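Local coordinates for methyltransferase-like protein 5 (Pyrococcus horikoshii, PDB 1WY7) that is a putative RNA methyltransferase that binds S-adenosyl-L-homocysteine and probably transfers methyl groups from S-adenosylmethionine to a nucleic acid, at residues Phe138-Val143 against Arg199-Val203. Numbering follows the deposited sequence.
Sequences FEISDV and RFSKV
Phe138, in the last turn of helix 131-140, meets Phe200 in a T-shaped stack: ring centroids 5.4 Å apart, planes at 83°, and the Phe138 edge carrying CE2 and CZ points at one Phe200 face, with CE2 3.9 Å from Phe200 CG. With Phe200 CG anti to its carbonyl carbon (chi1 -58°) the ring reaches the helix side, and a near-perpendicular chi2 sets its face toward Phe138; Ile158 and Ser162 of helix 152-164 also touch the Phe200 side chain. Past Ser141, which leaves helical geometry, Asp142 O accepts the Lys202 N hydrogen bond, 2.9 Å long with 152° at the hydrogen, and a CA-H...O contact from Ser201 CA at 3.5 Å. The Asp142 carboxylate meets the extended Lys202 alkyl chain, OD2 lying 3.1 Å from Lys202 CD, whereas Lys202 NZ, 4.3 Å from OD2, is beyond salt-bridge range and OD2 bridges to Arg112. Without the carboxylate, as with an alanine here, Arg112 would probably lose this acidic mate and the Lys202 alkyl chain be freer to turn. Val143 faces Ser201 as an antiparallel non-hydrogen-bonded pair, and Val143 CA contacts Phe200 O at 3.4 Å. Val143 CG1 packs 3.7 Å from Arg199 NH1, and Asp47, Thr170 and Tyr145 hold that guanidinium. Strand 143-149, reached from helix 131-140 through Ser141-Asp142, pairs with antiparallel strand 191-202 in the 3-2-1-4-5-7-6 sheet of the Rossmann-like class I methyltransferase fold.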
loop_
_atom_site.group_PDB
_atom_site.type_symbol
_atom_site.label_atom_id
_atom_site.label_comp_id
_atom_site.label_asym_id
_atom_site.label_seq_id
_atom_site.Cartn_x
_atom_site.Cartn_y
_atom_site.Cartn_z
ATOM N N PHE A 138 4.567 7.582 -8.973
ATOM C CA PHE A 138 4.559 8.931 -9.540
ATOM C C PHE A 138 4.349 8.917 -11.052
ATOM O O PHE A 138 3.741 9.822 -11.623
ATOM C CB PHE A 138 5.865 9.634 -9.193
ATOM C CG PHE A 138 6.027 9.895 -7.730
ATOM C CD1 PHE A 138 7.287 9.944 -7.156
ATOM C CD2 PHE A 138 4.908 10.074 -6.918
ATOM C CE1 PHE A 138 7.439 10.161 -5.799
ATOM C CE2 PHE A 138 5.046 10.294 -5.561
ATOM C CZ PHE A 138 6.315 10.337 -4.997
ATOM N N GLU A 139 4.843 7.868 -11.683
ATOM C CA GLU A 139 4.748 7.681 -13.124
ATOM C C GLU A 139 3.327 7.365 -13.614
ATOM O O GLU A 139 2.862 7.933 -14.603
ATOM C CB GLU A 139 5.682 6.522 -13.507
ATOM C CG GLU A 139 6.119 6.477 -14.944
ATOM C CD GLU A 139 6.357 5.052 -15.439
ATOM O OE1 GLU A 139 6.887 4.220 -14.670
ATOM O OE2 GLU A 139 6.013 4.769 -16.607
ATOM N N ILE A 140 2.634 6.464 -12.915
ATOM C CA ILE A 140 1.300 6.042 -13.350
ATOM C C ILE A 140 0.072 6.733 -12.763
ATOM O O ILE A 140 -1.046 6.472 -13.206
ATOM C CB ILE A 140 1.092 4.513 -13.142
ATOM C CG1 ILE A 140 1.074 4.168 -11.649
ATOM C CG2 ILE A 140 2.196 3.737 -13.825
ATOM C CD1 ILE A 140 0.621 2.725 -11.358
ATOM N N SER A 141 0.252 7.609 -11.784
ATOM C CA SER A 141 -0.903 8.272 -11.185
ATOM C C SER A 141 -0.606 9.707 -10.780
ATOM O O SER A 141 0.548 10.119 -10.733
ATOM C CB SER A 141 -1.375 7.485 -9.950
ATOM O OG SER A 141 -2.520 8.084 -9.351
ATOM N N ASP A 142 -1.660 10.465 -10.490
ATOM C CA ASP A 142 -1.514 11.851 -10.050
ATOM C C ASP A 142 -1.756 11.976 -8.540
ATOM O O ASP A 142 -1.466 13.018 -7.946
ATOM C CB ASP A 142 -2.473 12.766 -10.820
ATOM C CG ASP A 142 -1.979 13.078 -12.231
ATOM O OD1 ASP A 142 -2.809 13.512 -13.061
ATOM O OD2 ASP A 142 -0.766 12.902 -12.503
ATOM N N VAL A 143 -2.285 10.910 -7.933
ATOM C CA VAL A 143 -2.517 10.866 -6.487
ATOM C C VAL A 143 -1.947 9.562 -5.923
ATOM O O VAL A 143 -2.336 8.470 -6.339
ATOM C CB VAL A 143 -4.023 10.944 -6.127
ATOM C CG1 VAL A 143 -4.187 10.863 -4.603
ATOM C CG2 VAL A 143 -4.627 12.253 -6.639
ATOM N N ARG A 199 0.171 11.197 1.534
ATOM C CA ARG A 199 -0.716 11.417 0.410
ATOM C C ARG A 199 0.053 12.418 -0.445
ATOM O O ARG A 199 0.325 13.531 0.004
ATOM C CB ARG A 199 -2.040 12.041 0.807
ATOM C CG ARG A 199 -2.891 12.280 -0.442
ATOM C CD ARG A 199 -4.207 12.946 -0.172
ATOM N NE ARG A 199 -4.974 13.049 -1.412
ATOM C CZ ARG A 199 -4.913 14.076 -2.254
ATOM N NH1 ARG A 199 -5.650 14.058 -3.359
ATOM N NH2 ARG A 199 -4.129 15.124 -1.984
ATOM N N PHE A 200 0.424 12.007 -1.651
ATOM C CA PHE A 200 1.169 12.854 -2.583
ATOM C C PHE A 200 0.204 13.282 -3.691
ATOM O O PHE A 200 -0.655 12.503 -4.102
ATOM C CB PHE A 200 2.318 12.065 -3.229
ATOM C CG PHE A 200 3.301 11.476 -2.247
ATOM C CD1 PHE A 200 4.379 12.217 -1.793
ATOM C CD2 PHE A 200 3.188 10.151 -1.843
ATOM C CE1 PHE A 200 5.338 11.649 -0.956
ATOM C CE2 PHE A 200 4.138 9.572 -1.011
ATOM C CZ PHE A 200 5.216 10.319 -0.566
ATOM N N SER A 201 0.353 14.510 -4.176
ATOM C CA SER A 201 -0.494 15.021 -5.246
ATOM C C SER A 201 0.414 15.664 -6.297
ATOM O O SER A 201 1.340 16.402 -5.942
ATOM C CB SER A 201 -1.465 16.059 -4.679
ATOM O OG SER A 201 -2.371 16.505 -5.671
ATOM N N LYS A 202 0.167 15.394 -7.576
ATOM C CA LYS A 202 1.008 15.966 -8.634
ATOM C C LYS A 202 0.864 17.488 -8.722
ATOM O O LYS A 202 -0.235 18.001 -8.921
ATOM C CB LYS A 202 0.678 15.339 -9.994
ATOM C CG LYS A 202 1.631 15.789 -11.094
ATOM C CD LYS A 202 1.619 14.867 -12.301
ATOM C CE LYS A 202 2.873 15.093 -13.143
ATOM N NZ LYS A 202 2.982 14.151 -14.298
ATOM N N VAL A 203 1.983 18.198 -8.579
ATOM C CA VAL A 203 1.986 19.665 -8.620
ATOM C C VAL A 203 1.198 20.190 -9.816
ATOM O O VAL A 203 1.489 19.852 -10.967
ATOM C CB VAL A 203 3.425 20.220 -8.652
ATOM C CG1 VAL A 203 3.396 21.738 -8.689
ATOM C CG2 VAL A 203 4.187 19.739 -7.421
#